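Long-range contact in major capsid protein P2 (PDB 2VVF), which forms the outer protein shell of the marine phage PM2 as a homotrimeric major capsid protein with a double jelly-roll fold: residues A[65-74]-A[81-89]. Residues are numbered along the deposited sequence; the frame is centred on the assembly and turned at random.
Sequences LILENTRHKR and VSFHFVRPE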
ATOM      1  N   LEU A  65      10.511  17.909 -10.848  1.00 24.78           N
ATOM      2  CA  LEU A  65       9.172  17.516 -10.432  1.00 24.26           C
ATOM      3  C   LEU A  65       8.979  16.039 -10.757  1.00 27.98           C
ATOM      4  O   LEU A  65       8.283  15.315 -10.043  1.00 27.65           O
ATOM      5  CB  LEU A  65       8.113  18.357 -11.146  1.00 24.21           C
ATOM      6  CG  LEU A  65       6.651  17.997 -10.857  1.00 28.61           C
ATOM      7  CD1 LEU A  65       6.303  18.242  -9.397  1.00 28.60           C
ATOM      8  CD2 LEU A  65       5.706  18.759 -11.772  1.00 30.49           C
ATOM      9  N   ILE A  66       9.625  15.597 -11.833  1.00 24.21           N
ATOM     10  CA  ILE A  66       9.568  14.202 -12.252  1.00 23.74           C
ATOM     11  C   ILE A  66      10.317  13.344 -11.236  1.00 27.24           C
ATOM     12  O   ILE A  66       9.887  12.242 -10.898  1.00 26.82           O
ATOM     13  CB  ILE A  66      10.162  14.019 -13.661  1.00 26.76           C
ATOM     14  CG1 ILE A  66       9.216  14.586 -14.722  1.00 27.04           C
ATOM     15  CG2 ILE A  66      10.457  12.551 -13.925  1.00 27.41           C
ATOM     16  CD1 ILE A  66       9.806  14.603 -16.115  1.00 32.85           C
ATOM     17  N   LEU A  67      11.439  13.867 -10.750  1.00 23.40           N
ATOM     18  CA  LEU A  67      12.260  13.171  -9.767  1.00 22.97           C
ATOM     19  C   LEU A  67      11.574  13.162  -8.403  1.00 26.80           C
ATOM     20  O   LEU A  67      11.683  12.199  -7.644  1.00 26.31           O
ATOM     21  CB  LEU A  67      13.638  13.825  -9.670  1.00 22.98           C
ATOM     22  CG  LEU A  67      14.476  13.752 -10.950  1.00 27.45           C
ATOM     23  CD1 LEU A  67      15.805  14.458 -10.774  1.00 27.53           C
ATOM     24  CD2 LEU A  67      14.683  12.307 -11.368  1.00 29.51           C
ATOM     25  N   GLU A  68      10.855  14.238  -8.104  1.00 23.29           N
ATOM     26  CA  GLU A  68      10.126  14.343  -6.848  1.00 22.99           C
ATOM     27  C   GLU A  68       9.077  13.239  -6.772  1.00 26.91           C
ATOM     28  O   GLU A  68       8.889  12.618  -5.726  1.00 26.71           O
ATOM     29  CB  GLU A  68       9.448  15.711  -6.748  1.00 24.35           C
ATOM     30  CG  GLU A  68       8.345  15.791  -5.708  1.00 33.57           C
ATOM     31  CD  GLU A  68       7.834  17.204  -5.523  1.00 52.14           C
ATOM     32  OE1 GLU A  68       8.670  18.128  -5.429  1.00 47.02           O
ATOM     33  OE2 GLU A  68       6.598  17.393  -5.489  1.00 45.64           O
ATOM     34  N   ASN A  69       8.397  13.002  -7.890  1.00 23.20           N
ATOM     35  CA  ASN A  69       7.366  11.972  -7.961  1.00 22.77           C
ATOM     36  C   ASN A  69       7.985  10.577  -7.987  1.00 26.64           C
ATOM     37  O   ASN A  69       7.455   9.641  -7.385  1.00 26.24           O
ATOM     38  CB  ASN A  69       6.482  12.181  -9.194  1.00 21.98           C
ATOM     39  CG  ASN A  69       5.664  13.458  -9.115  1.00 37.18           C
ATOM     40  OD1 ASN A  69       5.321  13.925  -8.026  1.00 30.19           O
ATOM     41  ND2 ASN A  69       5.344  14.028 -10.272  1.00 27.05           N
ATOM     42  N   THR A  70       9.108  10.447  -8.689  1.00 22.99           N
ATOM     43  CA  THR A  70       9.812   9.172  -8.793  1.00 22.57           C
ATOM     44  C   THR A  70      10.271   8.687  -7.420  1.00 26.17           C
ATOM     45  O   THR A  70      10.202   7.493  -7.115  1.00 25.94           O
ATOM     46  CB  THR A  70      11.003   9.267  -9.765  1.00 29.47           C
ATOM     47  OG1 THR A  70      10.551   9.741 -11.040  1.00 28.72           O
ATOM     48  CG2 THR A  70      11.660   7.908  -9.941  1.00 27.80           C
ATOM     49  N   ARG A  71      10.745   9.619  -6.598  1.00 22.19           N
ATOM     50  CA  ARG A  71      11.229   9.300  -5.257  1.00 21.67           C
ATOM     51  C   ARG A  71      10.178   8.607  -4.391  1.00 25.59           C
ATOM     52  O   ARG A  71      10.499   7.702  -3.620  1.00 25.20           O
ATOM     53  CB  ARG A  71      11.730  10.561  -4.553  1.00 20.53           C
ATOM     54  CG  ARG A  71      12.831  10.302  -3.546  1.00 26.82           C
ATOM     55  CD  ARG A  71      13.163  11.559  -2.769  1.00 29.91           C
ATOM     56  NE  ARG A  71      12.086  11.936  -1.859  1.00 31.19           N
ATOM     57  CZ  ARG A  71      11.793  11.287  -0.736  1.00 40.90           C
ATOM     58  NH1 ARG A  71      12.495  10.219  -0.379  1.00 28.61           N
ATOM     59  NH2 ARG A  71      10.796  11.705   0.029  1.00 23.80           N
ATOM     60  N   HIS A  72       8.930   9.052  -4.509  1.00 22.06           N
ATOM     61  CA  HIS A  72       7.833   8.478  -3.736  1.00 21.78           C
ATOM     62  C   HIS A  72       7.234   7.280  -4.458  1.00 25.98           C
ATOM     63  O   HIS A  72       6.256   6.688  -3.996  1.00 25.64           O
ATOM     64  CB  HIS A  72       6.750   9.526  -3.492  1.00 22.37           C
ATOM     65  CG  HIS A  72       7.180  10.638  -2.589  1.00 25.70           C
ATOM     66  ND1 HIS A  72       7.388  10.461  -1.238  1.00 27.24           N
ATOM     67  CD2 HIS A  72       7.438  11.943  -2.843  1.00 27.35           C
ATOM     68  CE1 HIS A  72       7.752  11.611  -0.698  1.00 26.69           C
ATOM     69  NE2 HIS A  72       7.791  12.526  -1.649  1.00 27.07           N
ATOM     70  N   LYS A  73       7.824   6.938  -5.599  1.00 22.56           N
ATOM     71  CA  LYS A  73       7.359   5.819  -6.409  1.00 22.14           C
ATOM     72  C   LYS A  73       5.955   6.063  -6.941  1.00 26.40           C
ATOM     73  O   LYS A  73       5.140   5.143  -7.011  1.00 26.34           O
ATOM     74  CB  LYS A  73       7.414   4.515  -5.617  1.00 24.35           C
ATOM     75  CG  LYS A  73       8.823   4.036  -5.321  1.00 34.36           C
ATOM     76  CD  LYS A  73       8.953   2.541  -5.537  1.00 41.48           C
ATOM     77  CE  LYS A  73      10.376   2.077  -5.297  1.00 49.17           C
ATOM     78  NZ  LYS A  73      10.413   0.769  -4.591  1.00 57.43           N
ATOM     79  N   ARG A  74       5.676   7.306  -7.315  1.00 22.86           N
ATOM     80  CA  ARG A  74       4.378   7.655  -7.876  1.00 22.70           C
ATOM     81  C   ARG A  74       4.385   7.291  -9.358  1.00 27.95           C
ATOM     82  O   ARG A  74       5.449   7.173  -9.968  1.00 27.77           O
ATOM     83  CB  ARG A  74       4.101   9.152  -7.705  1.00 21.22           C
ATOM     84  CG  ARG A  74       3.920   9.596  -6.265  1.00 25.31           C
ATOM     85  CD  ARG A  74       4.114  11.096  -6.141  1.00 28.24           C
ATOM     86  NE  ARG A  74       3.839  11.576  -4.790  1.00 30.87           N
ATOM     87  CZ  ARG A  74       4.157  12.790  -4.353  1.00 40.75           C
ATOM     88  NH1 ARG A  74       4.760  13.650  -5.162  1.00 27.17           N
ATOM     89  NH2 ARG A  74       3.874  13.143  -3.107  1.00 26.26           N
ATOM     90  N   VAL A  81       3.598  15.090 -16.611  1.00 24.67           N
ATOM     91  CA  VAL A  81       4.177  15.295 -15.289  1.00 24.24           C
ATOM     92  C   VAL A  81       3.113  15.940 -14.407  1.00 27.31           C
ATOM     93  O   VAL A  81       2.490  16.931 -14.791  1.00 26.84           O
ATOM     94  CB  VAL A  81       5.477  16.123 -15.345  1.00 28.21           C
ATOM     95  CG1 VAL A  81       5.184  17.565 -15.722  1.00 27.97           C
ATOM     96  CG2 VAL A  81       6.216  16.044 -14.016  1.00 28.05           C
ATOM     97  N   SER A  82       2.871  15.345 -13.247  1.00 23.48           N
ATOM     98  CA  SER A  82       1.831  15.832 -12.352  1.00 22.94           C
ATOM     99  C   SER A  82       2.340  16.607 -11.147  1.00 25.75           C
ATOM    100  O   SER A  82       3.420  16.334 -10.624  1.00 25.16           O
ATOM    101  CB  SER A  82       0.946  14.674 -11.883  1.00 26.35           C
ATOM    102  OG  SER A  82       0.425  13.945 -12.982  1.00 34.71           O
ATOM    103  N   PHE A  83       1.530  17.561 -10.702  1.00 21.86           N
ATOM    104  CA  PHE A  83       1.830  18.354  -9.519  1.00 21.25           C
ATOM    105  C   PHE A  83       0.972  17.773  -8.410  1.00 24.91           C
ATOM    106  O   PHE A  83      -0.228  18.041  -8.344  1.00 24.52           O
ATOM    107  CB  PHE A  83       1.441  19.817  -9.737  1.00 22.85           C
ATOM    108  CG  PHE A  83       2.389  20.577 -10.620  1.00 24.20           C
ATOM    109  CD1 PHE A  83       3.341  21.422 -10.074  1.00 27.12           C
ATOM    110  CD2 PHE A  83       2.307  20.473 -11.999  1.00 26.18           C
ATOM    111  CE1 PHE A  83       4.207  22.132 -10.888  1.00 27.89           C
ATOM    112  CE2 PHE A  83       3.168  21.183 -12.815  1.00 28.79           C
ATOM    113  CZ  PHE A  83       4.117  22.011 -12.259  1.00 26.82           C
ATOM    114  N   HIS A  84       1.574  16.941  -7.569  1.00 21.49           N
ATOM    115  CA  HIS A  84       0.844  16.310  -6.479  1.00 21.38           C
ATOM    116  C   HIS A  84       0.795  17.197  -5.242  1.00 25.45           C
ATOM    117  O   HIS A  84       1.713  17.182  -4.420  1.00 25.16           O
ATOM    118  CB  HIS A  84       1.468  14.960  -6.122  1.00 22.11           C
ATOM    119  CG  HIS A  84       1.298  13.914  -7.180  1.00 25.37           C
ATOM    120  ND1 HIS A  84       0.237  13.035  -7.193  1.00 27.10           N
ATOM    121  CD2 HIS A  84       2.060  13.602  -8.254  1.00 26.96           C
ATOM    122  CE1 HIS A  84       0.349  12.229  -8.233  1.00 26.41           C
ATOM    123  NE2 HIS A  84       1.447  12.552  -8.894  1.00 26.72           N
ATOM    124  N   PHE A  85      -0.282  17.965  -5.105  1.00 21.73           N
ATOM    125  CA  PHE A  85      -0.445  18.821  -3.939  1.00 21.40           C
ATOM    126  C   PHE A  85      -0.870  17.937  -2.778  1.00 25.74           C
ATOM    127  O   PHE A  85      -0.308  18.006  -1.685  1.00 25.45           O
ATOM    128  CB  PHE A  85      -1.458  19.927  -4.218  1.00 22.86           C
ATOM    129  CG  PHE A  85      -1.029  20.859  -5.312  1.00 24.05           C
ATOM    130  CD1 PHE A  85       0.023  21.736  -5.112  1.00 26.88           C
ATOM    131  CD2 PHE A  85      -1.617  20.800  -6.563  1.00 26.00           C
ATOM    132  CE1 PHE A  85       0.450  22.571  -6.126  1.00 27.73           C
ATOM    133  CE2 PHE A  85      -1.195  21.632  -7.581  1.00 28.71           C
ATOM    134  CZ  PHE A  85      -0.159  22.518  -7.363  1.00 26.77           C
ATOM    135  N   VAL A  86      -1.816  17.048  -3.052  1.00 22.56           N
ATOM    136  CA  VAL A  86      -2.250  16.074  -2.065  1.00 22.31           C
ATOM    137  C   VAL A  86      -1.144  15.023  -2.010  1.00 26.46           C
ATOM    138  O   VAL A  86      -0.724  14.501  -3.046  1.00 26.25           O
ATOM    139  CB  VAL A  86      -3.594  15.436  -2.472  1.00 26.06           C
ATOM    140  CG1 VAL A  86      -3.815  14.127  -1.727  1.00 25.79           C
ATOM    141  CG2 VAL A  86      -4.741  16.405  -2.229  1.00 25.88           C
ATOM    142  N   ARG A  87      -0.642  14.744  -0.810  1.00 22.73           N
ATOM    143  CA  ARG A  87       0.430  13.766  -0.647  1.00 22.19           C
ATOM    144  C   ARG A  87      -0.125  12.374  -0.355  1.00 25.75           C
ATOM    145  O   ARG A  87      -0.576  12.088   0.752  1.00 25.39           O
ATOM    146  CB  ARG A  87       1.409  14.220   0.437  1.00 21.58           C
ATOM    147  CG  ARG A  87       2.003  15.600   0.167  1.00 28.92           C
ATOM    148  CD  ARG A  87       3.068  15.965   1.184  1.00 34.74           C
ATOM    149  NE  ARG A  87       4.252  15.120   1.063  1.00 38.86           N
ATOM    150  CZ  ARG A  87       5.467  15.571   0.764  1.00 48.91           C
ATOM    151  NH1 ARG A  87       5.665  16.864   0.556  1.00 32.28           N
ATOM    152  NH2 ARG A  87       6.484  14.726   0.677  1.00 36.68           N
ATOM    153  N   PRO A  88      -0.101  11.520  -1.374  1.00 22.23           N
ATOM    154  CA  PRO A  88      -0.641  10.163  -1.287  1.00 21.98           C
ATOM    155  C   PRO A  88       0.046   9.245  -0.276  1.00 26.09           C
ATOM    156  O   PRO A  88      -0.526   8.236   0.140  1.00 25.61           O
ATOM    157  CB  PRO A  88      -0.440   9.612  -2.706  1.00 23.66           C
ATOM    158  CG  PRO A  88      -0.198  10.816  -3.576  1.00 28.03           C
ATOM    159  CD  PRO A  88       0.491  11.800  -2.693  1.00 23.64           C
ATOM    160  N   GLU A  89       1.274   9.583   0.103  1.00 22.78           N
ATOM    161  CA  GLU A  89       2.041   8.760   1.032  1.00 22.51           C
ATOM    162  C   GLU A  89       1.738   9.060   2.499  1.00 27.32           C
ATOM    163  O   GLU A  89       2.203   8.353   3.397  1.00 26.90           O
ATOM    164  CB  GLU A  89       3.541   8.915   0.764  1.00 23.66           C
ATOM    165  CG  GLU A  89       3.957   8.580  -0.658  1.00 31.73           C
ATOM    166  CD  GLU A  89       3.617   9.682  -1.645  1.00 44.89           C
ATOM    167  OE1 GLU A  89       3.426  10.838  -1.208  1.00 32.37           O
ATOM    168  OE2 GLU A  89       3.544   9.391  -2.857  1.00 36.13           O
TER
HETATM  169  O   HOH W   1       4.481  16.798  -6.881  1.00 21.00           O
HETATM  170  O   HOH W   2       4.520  12.563 -12.622  1.00 28.39           O
HETATM  171  O   HOH W   3       9.520  14.143   0.438  1.00 19.29           O
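Arg74 reaches from the end of helix 63-71 to Glu89 and runs past the ring of His84 on the way. Its CG leaves CB beside the backbone N, anti to the carbonyl carbon, and the chain runs extended from CG to NE toward Glu89. CG passes Glu89 OE2. Arg74 CD lies over one face of the His84 imidazole, 4.0 Å from the ring centroid, a CH-pi contact. Arg74 NE donates to Glu89 OE2 at 2.9 Å. Arg74 NH2 donates to Glu89 OE1 at 3.0 Å and also touches Pro88 CD. This is a side-on, two-nitrogen salt bridge, with both oxygens met on their syn sides and the two planes twisted 40° apart. Arg74 NH1 donates a hydrogen bond to Asn69 OD1, which lies in the guanidinium plane. Three hydrogen bonds, and His72 CD2 and His84 CB on opposite faces, probably fix its rotation.

The helix ends in a Schellman motif at Lys73, which brings Arg74 back toward strand 80-84. Both segments belong to the N-terminal of the two jelly rolls, where the helix packs beside a strand that pairs with strand 28-37. The axes of 65-71 and 81-84 cross at 68°, 8.4 Å apart.

Asn69 uses both ends of its amide. Asn69 ND2 donates to Ser82 O at 3.0 Å, nearly straight at 166°. OD1 also accepts from a water that binds Glu68 OE2 and His84 N. His72 ND1 is hydrogen-bonded to Lys212. Ser82 OG bonds to Asp33 and to Tyr205 of a second subunit, which brings the trimer interface to this strand.

At the other end the contact is apolar. Leu65 CD2 sits centrally over one face of the Phe83 ring, 3.5 Å from its centroid. Val81 CG2 packs against that same methyl and meets Ile66 CG1 at 3.4 Å.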